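Local atomic coordinates of D-lactate dehydrogenase (Fermentative) (Pseudomonas aeruginosa, PDB entry 6ABJ), a protein that probably catalyses the NADH-dependent interconversion of pyruvate and D-lactate, as a tetrameric member of the D-isomer specific 2-hydroxyacid dehydrogenase family. Residues I171-F175 and V217-C221. Numbering follows the deposited sequence.
Sequences IGETF and VSLHC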
# COMPACT_ATOMS: atom_id res chain seq x y z
N ILE B 171 25.28 22.62 1.71
CA ILE B 171 24.46 21.42 1.92
C ILE B 171 25.39 20.20 1.83
O ILE B 171 25.35 19.32 2.70
CB ILE B 171 23.29 21.35 0.94
CG1 ILE B 171 22.35 22.54 1.11
CG2 ILE B 171 22.48 20.07 1.25
CD1 ILE B 171 21.26 22.67 0.05
N GLY B 172 26.24 20.17 0.82
CA GLY B 172 27.17 19.04 0.64
C GLY B 172 28.06 18.86 1.84
O GLY B 172 28.33 17.73 2.28
N GLU B 173 28.54 19.97 2.39
CA GLU B 173 29.38 19.91 3.59
C GLU B 173 28.61 19.38 4.79
O GLU B 173 29.13 18.58 5.59
CB GLU B 173 29.98 21.32 3.90
CG GLU B 173 30.79 21.30 5.18
CD GLU B 173 31.23 22.73 5.68
OE1 GLU B 173 31.33 23.65 4.84
OE2 GLU B 173 31.45 22.85 6.89
N THR B 174 27.40 19.85 4.96
CA THR B 174 26.56 19.42 6.05
C THR B 174 26.29 17.92 5.94
O THR B 174 26.37 17.17 6.92
CB THR B 174 25.23 20.20 6.04
OG1 THR B 174 25.49 21.62 6.00
CG2 THR B 174 24.37 19.87 7.27
N PHE B 175 25.93 17.50 4.73
CA PHE B 175 25.76 16.06 4.43
C PHE B 175 27.04 15.28 4.75
O PHE B 175 27.05 14.19 5.38
CB PHE B 175 25.38 15.93 2.96
CG PHE B 175 25.32 14.50 2.46
CD1 PHE B 175 24.24 13.73 2.79
CD2 PHE B 175 26.39 13.92 1.78
CE1 PHE B 175 24.16 12.38 2.35
CE2 PHE B 175 26.34 12.57 1.37
CZ PHE B 175 25.20 11.83 1.63
N VAL B 217 26.72 7.79 -3.80
CA VAL B 217 27.04 9.08 -4.44
C VAL B 217 25.92 10.02 -4.16
O VAL B 217 24.77 9.65 -4.34
CB VAL B 217 27.20 8.89 -5.93
CG1 VAL B 217 27.39 10.23 -6.62
CG2 VAL B 217 28.33 7.95 -6.26
N SER B 218 26.20 11.27 -3.68
CA SER B 218 25.12 12.15 -3.39
C SER B 218 25.42 13.48 -4.10
O SER B 218 26.51 13.96 -3.97
CB SER B 218 24.96 12.38 -1.89
OG SER B 218 23.78 13.11 -1.62
N LEU B 219 24.43 13.99 -4.85
CA LEU B 219 24.61 15.22 -5.61
C LEU B 219 24.20 16.45 -4.79
O LEU B 219 23.06 16.56 -4.29
CB LEU B 219 23.80 15.17 -6.89
CG LEU B 219 24.02 13.95 -7.74
CD1 LEU B 219 23.08 13.83 -8.93
CD2 LEU B 219 25.44 13.96 -8.27
N HIS B 220 25.14 17.38 -4.68
CA HIS B 220 24.87 18.66 -4.06
C HIS B 220 25.50 19.86 -4.79
O HIS B 220 25.70 20.89 -4.18
CB HIS B 220 25.37 18.64 -2.65
CG HIS B 220 24.81 17.52 -1.85
ND1 HIS B 220 23.59 17.60 -1.19
CD2 HIS B 220 25.29 16.28 -1.62
CE1 HIS B 220 23.36 16.45 -0.59
NE2 HIS B 220 24.39 15.65 -0.82
N CYS B 221 25.79 19.72 -6.08
CA CYS B 221 26.38 20.83 -6.81
C CYS B 221 25.26 21.67 -7.45
O CYS B 221 24.19 21.13 -7.80
CB CYS B 221 27.32 20.30 -7.87
SG CYS B 221 26.52 19.04 -8.92
O HOH W 1 26.49 21.93 -1.52
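H220 lies against G172 in a close packing of ring on backbone, a good example of how a Rossmann-type nucleotide fold brings the start of helix 170-181 onto the end of strand 216-219 and the loop that follows it. The CH-pi contact sets G172 CA over one face of the imidazole, 4.2 Å from the ring centroid and 28° off its normal. With CG of H220 beside its own backbone N, the ring reaches G172, probably the last glycine of a Rossmann-type GxGxxG pattern and here already helical.

Apolar and aromatic packing extends the contact along the helix. F175 meets the imidazole obliquely, the planes at 37° and F175 CG 3.6 Å from H220 NE2. CG of F175 is anti to its backbone N (chi1 174°), which carries the phenyl ring on to S218, where F175 CE2 approaches S218 CB at 3.5 Å. The methyl CG2 of I171 comes to 3.6 Å from H220 ND1. Beyond this pair of segments, F175 rests on V163 and V165 of the adjacent strand 162-166 and on I129 of helix 118-134.

The polar links are few. H220 NE2 donates a weak, bent hydrogen bond to S218 OG at 2.7 Å, from the loop back to the strand. One water bridges the backbones, accepting from G172 N at 2.9 Å and donating to H220 O at 3.0 Å.

I171 contacts NADH in the cofactor-bound protein, though this chain holds none, and H220 touches T248, another NADH-binding residue. Beside that site the segments meet through packing and a bridging water, without a direct hydrogen bond, and the covered imidazole face and weak H220-S218 bond probably limit rotation of the ring.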